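Local coordinates for peptidase C51 domain-containing protein (Streptococcus mutans, PDB 3L9A) that is of unknown function but forms the C-terminal domain of a phage-associated protein whose CHAP domain suggests a cell-wall amidase or peptidase, at residues Asp10-Thr15 with Phe51-Asn56; Gly29-Val34 with Ile59-Lys64. One frame throughout, in Å; residues are numbered along the deposited sequence. Where two conformers were deposited one is given.

Interaction 1 (Asp10-Thr15 with Phe51-Asn56)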
# COMPACT_ATOMS: atom_id res chain seq x y z
N ASP A 10 -6.02 -3.65 4.41
CA ASP A 10 -6.40 -5.02 4.74
C ASP A 10 -7.79 -5.02 5.39
O ASP A 10 -8.20 -4.03 6.00
CB ASP A 10 -5.38 -5.61 5.71
CG ASP A 10 -3.98 -5.71 5.14
OD1 ASP A 10 -3.79 -5.68 3.90
OD2 ASP A 10 -3.04 -5.84 5.96
N PHE A 11 -8.49 -6.14 5.28
CA PHE A 11 -9.80 -6.28 5.92
C PHE A 11 -10.08 -7.73 6.24
O PHE A 11 -9.43 -8.63 5.69
CB PHE A 11 -10.93 -5.67 5.07
CG PHE A 11 -11.07 -6.26 3.68
CD1 PHE A 11 -11.92 -7.33 3.44
CD2 PHE A 11 -10.40 -5.70 2.60
CE1 PHE A 11 -12.10 -7.84 2.14
CE2 PHE A 11 -10.56 -6.22 1.30
CZ PHE A 11 -11.42 -7.28 1.08
N PHE A 12 -11.04 -7.97 7.13
CA PHE A 12 -11.50 -9.32 7.41
C PHE A 12 -12.85 -9.59 6.75
O PHE A 12 -13.70 -8.69 6.63
CB PHE A 12 -11.75 -9.50 8.91
CG PHE A 12 -10.52 -9.61 9.78
CD1 PHE A 12 -9.55 -10.59 9.55
CD2 PHE A 12 -10.40 -8.80 10.89
CE1 PHE A 12 -8.45 -10.71 10.41
CE2 PHE A 12 -9.31 -8.92 11.75
CZ PHE A 12 -8.34 -9.88 11.51
N VAL A 13 -13.05 -10.85 6.36
CA VAL A 13 -14.39 -11.37 6.09
C VAL A 13 -14.55 -12.65 6.90
O VAL A 13 -13.56 -13.23 7.36
CB VAL A 13 -14.66 -11.63 4.58
CG1 VAL A 13 -14.52 -10.35 3.77
CG2 VAL A 13 -13.77 -12.72 4.02
N ILE A 14 -15.80 -13.09 7.07
CA ILE A 14 -16.10 -14.33 7.79
C ILE A 14 -16.99 -15.16 6.88
O ILE A 14 -17.99 -14.66 6.38
CB ILE A 14 -16.80 -14.08 9.14
CG1 ILE A 14 -16.04 -13.04 9.97
CG2 ILE A 14 -16.94 -15.39 9.91
CD1 ILE A 14 -16.62 -12.79 11.35
N THR A 15 -16.63 -16.42 6.66
CA THR A 15 -17.43 -17.25 5.74
C THR A 15 -18.81 -17.54 6.30
O THR A 15 -18.98 -17.78 7.51
CB THR A 15 -16.73 -18.57 5.41
OG1 THR A 15 -16.61 -19.33 6.61
CG2 THR A 15 -15.36 -18.32 4.78
N PHE A 51 -3.77 -10.98 17.02
CA PHE A 51 -2.51 -10.31 16.71
C PHE A 51 -2.72 -9.19 15.70
O PHE A 51 -2.24 -8.07 15.88
CB PHE A 51 -1.50 -11.33 16.18
CG PHE A 51 -0.19 -10.72 15.80
CD1 PHE A 51 0.85 -10.68 16.72
CD2 PHE A 51 0.01 -10.16 14.54
CE1 PHE A 51 2.08 -10.11 16.37
CE2 PHE A 51 1.23 -9.58 14.20
CZ PHE A 51 2.26 -9.56 15.11
N ILE A 52 -3.44 -9.50 14.62
CA ILE A 52 -3.71 -8.52 13.58
C ILE A 52 -4.37 -7.28 14.18
O ILE A 52 -4.01 -6.17 13.82
CB ILE A 52 -4.57 -9.13 12.46
CG1 ILE A 52 -3.73 -10.13 11.66
CG2 ILE A 52 -5.13 -8.05 11.54
CD1 ILE A 52 -4.56 -11.17 10.92
N LYS A 53 -5.29 -7.48 15.13
CA LYS A 53 -5.98 -6.35 15.73
C LYS A 53 -5.10 -5.55 16.69
O LYS A 53 -5.43 -4.41 17.00
CB LYS A 53 -7.29 -6.79 16.36
CG LYS A 53 -8.29 -7.22 15.29
CD LYS A 53 -9.68 -7.51 15.81
CE LYS A 53 -9.75 -8.75 16.67
NZ LYS A 53 -11.19 -9.03 16.97
N GLN A 54 -3.98 -6.12 17.15
CA GLN A 54 -2.99 -5.33 17.88
C GLN A 54 -2.19 -4.41 16.94
O GLN A 54 -1.98 -3.23 17.24
CB GLN A 54 -2.01 -6.22 18.64
CG GLN A 54 -1.08 -5.42 19.56
CD GLN A 54 -0.16 -6.30 20.37
OE1 GLN A 54 -0.51 -7.42 20.73
NE2 GLN A 54 1.02 -5.79 20.68
N VAL A 55 -1.74 -4.95 15.81
CA VAL A 55 -0.88 -4.17 14.95
C VAL A 55 -1.68 -3.28 13.98
O VAL A 55 -1.14 -2.28 13.51
CB VAL A 55 0.21 -5.03 14.25
CG1 VAL A 55 1.01 -5.83 15.28
CG2 VAL A 55 -0.39 -5.94 13.23
N ASN A 56 -2.94 -3.64 13.74
CA ASN A 56 -3.80 -2.93 12.81
C ASN A 56 -5.15 -2.74 13.48
O ASN A 56 -6.15 -3.37 13.11
CB ASN A 56 -3.95 -3.78 11.55
CG ASN A 56 -4.71 -3.09 10.44
OD1 ASN A 56 -5.16 -1.94 10.57
ND2 ASN A 56 -4.86 -3.78 9.32
O HOH W 1 -3.62 -6.30 8.57
O HOH W 2 -6.53 -2.39 7.46

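Interaction 2 (Gly29-Val34 with Ile59-Lys64)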
# COMPACT_ATOMS: atom_id res chain seq x y z
N GLY A 29 -17.78 -19.88 9.39
CA GLY A 29 -17.25 -18.99 10.42
C GLY A 29 -15.75 -18.79 10.37
O GLY A 29 -15.17 -18.24 11.30
N ALA A 30 -15.11 -19.24 9.29
CA ALA A 30 -13.68 -19.01 9.11
C ALA A 30 -13.44 -17.52 8.92
O ALA A 30 -14.07 -16.88 8.07
CB ALA A 30 -13.18 -19.77 7.90
N VAL A 31 -12.54 -16.96 9.71
CA VAL A 31 -12.13 -15.56 9.55
C VAL A 31 -10.97 -15.52 8.56
O VAL A 31 -9.93 -16.16 8.77
CB VAL A 31 -11.73 -14.93 10.91
CG1 VAL A 31 -11.21 -13.52 10.71
CG2 VAL A 31 -12.94 -14.96 11.86
N LEU A 32 -11.19 -14.80 7.47
CA LEU A 32 -10.19 -14.65 6.43
C LEU A 32 -9.60 -13.25 6.47
O LEU A 32 -10.34 -12.26 6.43
CB LEU A 32 -10.80 -14.92 5.05
CG LEU A 32 -11.66 -16.17 4.91
CD1 LEU A 32 -12.06 -16.37 3.46
CD2 LEU A 32 -10.95 -17.41 5.46
N HIS A 33 -8.28 -13.18 6.59
CA HIS A 33 -7.56 -11.92 6.50
C HIS A 33 -7.28 -11.67 5.03
O HIS A 33 -6.64 -12.49 4.37
CB HIS A 33 -6.25 -11.99 7.26
CG HIS A 33 -5.49 -10.70 7.25
ND1 HIS A 33 -4.42 -10.47 6.42
CD2 HIS A 33 -5.69 -9.55 7.95
CE1 HIS A 33 -3.96 -9.24 6.63
NE2 HIS A 33 -4.71 -8.67 7.56
N VAL A 34 -7.75 -10.53 4.52
CA VAL A 34 -7.61 -10.20 3.11
C VAL A 34 -6.68 -9.01 2.97
O VAL A 34 -6.93 -7.94 3.53
CB VAL A 34 -8.97 -9.87 2.45
CG1 VAL A 34 -8.81 -9.67 0.95
CG2 VAL A 34 -10.01 -10.97 2.73
N ILE A 59 -8.67 -2.30 11.63
CA ILE A 59 -9.13 -3.25 10.61
C ILE A 59 -10.63 -3.52 10.80
O ILE A 59 -11.12 -3.63 11.93
CB ILE A 59 -8.29 -4.55 10.62
CG1 ILE A 59 -8.59 -5.36 9.35
CG2 ILE A 59 -8.50 -5.36 11.92
CD1 ILE A 59 -7.66 -6.54 9.13
N GLU A 60 -11.34 -3.63 9.68
CA GLU A 60 -12.79 -3.85 9.70
C GLU A 60 -13.18 -5.26 9.28
O GLU A 60 -12.53 -5.85 8.41
CB GLU A 60 -13.47 -2.86 8.76
CG GLU A 60 -13.39 -1.41 9.20
CD GLU A 60 -14.21 -0.52 8.30
OE1 GLU A 60 -13.74 -0.19 7.19
OE2 GLU A 60 -15.34 -0.17 8.70
N TYR A 61 -14.25 -5.78 9.88
CA TYR A 61 -14.91 -6.99 9.40
C TYR A 61 -15.98 -6.52 8.43
O TYR A 61 -17.10 -6.16 8.83
CB TYR A 61 -15.55 -7.76 10.55
CG TYR A 61 -14.56 -8.34 11.54
CD1 TYR A 61 -14.20 -9.68 11.48
CD2 TYR A 61 -14.00 -7.54 12.53
CE1 TYR A 61 -13.29 -10.22 12.40
CE2 TYR A 61 -13.08 -8.06 13.45
CZ TYR A 61 -12.74 -9.40 13.37
OH TYR A 61 -11.85 -9.88 14.30
N VAL A 62 -15.65 -6.50 7.15
CA VAL A 62 -16.53 -5.81 6.19
C VAL A 62 -17.70 -6.67 5.75
O VAL A 62 -18.68 -6.16 5.21
CB VAL A 62 -15.76 -5.31 4.96
CG1 VAL A 62 -14.70 -4.29 5.36
CG2 VAL A 62 -15.14 -6.46 4.19
N GLU A 63 -17.59 -7.99 5.95
CA GLU A 63 -18.66 -8.91 5.62
C GLU A 63 -18.53 -10.11 6.54
O GLU A 63 -17.56 -10.86 6.45
CB GLU A 63 -18.58 -9.35 4.15
CG GLU A 63 -19.63 -10.36 3.72
CD GLU A 63 -21.04 -9.89 4.02
OE1 GLU A 63 -21.64 -10.39 4.99
OE2 GLU A 63 -21.53 -8.99 3.30
N LYS A 64 -19.54 -10.32 7.38
CA LYS A 64 -19.53 -11.46 8.30
C LYS A 64 -20.37 -12.64 7.80
O LYS A 64 -20.49 -13.65 8.51
CB LYS A 64 -19.92 -11.02 9.72
CG LYS A 64 -18.92 -10.01 10.32
CD LYS A 64 -19.14 -9.76 11.82
CE LYS A 64 -20.30 -8.82 12.08
NZ LYS A 64 -20.40 -8.52 13.54

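Interaction 1 (Asp10-Thr15 with Phe51-Asn56)
D10 and N56 mark the nearest approach of the two backbones, with 8.7 Å between D10 CA and N56 CA, where the entry to strand 11-15 faces the C-terminal end of helix 46-55. The contact is helix-on-sheet packing in an alpha/beta domain: F12, on an inner strand of the mixed sheet, points at the helix, whereas its neighbours F11 and V13 turn to the other face and meet helix 68-78. F12 has the largest buried surface of the contact. Its CG stands anti to the carbonyl carbon (chi1 -74°), which sends the ring out from the sheet to meet the I52 side chain coming from the opposite direction. The far end of the ring does the touching, F12 CZ lying 3.7 Å from I52 CG2, while F12 CE1 approaches I52 CD1 at 4.0 Å; both branches of the isoleucine thus meet the ring. K53 is placed at the ring edge, near its plane, through CG alone. Its chain then bends at chi3 and carries NZ away to the hydroxyl of Y61, whose ring stacks on F12. Beyond the ring the contact turns polar and runs through water. The carboxylate of D10 is shared, OD1 bonding to S35 OG and OD2 to the backbone N of M8 of a second subunit. N56, just past the helix, holds its amide CG anti to the backbone N (chi1 -174°), bringing the amide toward D10. N56 ND2 donates to two waters some 120° apart around the nitrogen, each 2.9 Å from N56 ND2; one gives a proton to D10 OD2 at 2.7 Å, and the other to the carbonyl D10 O at 2.8 Å.

Interaction 2 (Gly29-Val34 with Ile59-Lys64)
I59 and H33 form the closer of two side-chain meetings that link strand 31-35 to the segment leading into and along strand 61-66. The end of the isoleucine does the work: I59 CD1 sits 3.8 Å from H33 CD2, and the same methyl lies 4.0 Å from H33 NE2, so it meets the CD2 and NE2 corner of the imidazole obliquely. I59 reaches this far because its chain is fully extended, with CG1 anti to the backbone N (chi1 -167°) and CD1 continuing in line. The imidazole swings in to meet it, although the CB of H33 does not point straight at the other segment; with CG anti to the backbone N (chi1 -177°), the ring end comes closer than its root. The two strands are next-but-one neighbours in the mixed sheet. Strand 11-15 runs between them, parallel to 61-66 and antiparallel to 31-35, and is hydrogen-bonded to both, V13 pairing with L32 and F12 with V62; the contact therefore rests on side chains that lean over this middle strand, beside F12. Helix 46-55 covers the same face, its I52 touching both I59 and H33. Further along, V31 meets the ring of Y61 more loosely, V31 CG1 being 4.3 Å from Y61 CE1. The tyrosine reaches past this methyl to place its hydroxyl by helix 46-55, where it is hydrogen-bonded to E49 OE2 and K53 NZ. A sodium ion lies about 4 Å from the V31 side chain, and a glycerol, probably carried over from crystallisation, is hydrogen-bonded to V31 N.

In the fold
From the N terminus the chain lays down strand 11-15, passes through the 19-26 hairpin to residues 29-34, and then forms strand 40-43 before helix 46-55. Interaction 1 closes the first loop, spanning 35 residues, when the end of that helix returns to strand 11-15. Interaction 2 closes a second, 24-residue loop as the chain enters strand 61-66. The segments alternate along the sequence, so the two loops cross. Their centres lie 7 Å apart and they touch directly: F11 O pairs with V34 N across neighbouring strands, and F11 CD1 packs on V62 CG2 at 3.4 Å. Together they tie three strands of the mixed sheet to helix 46-55.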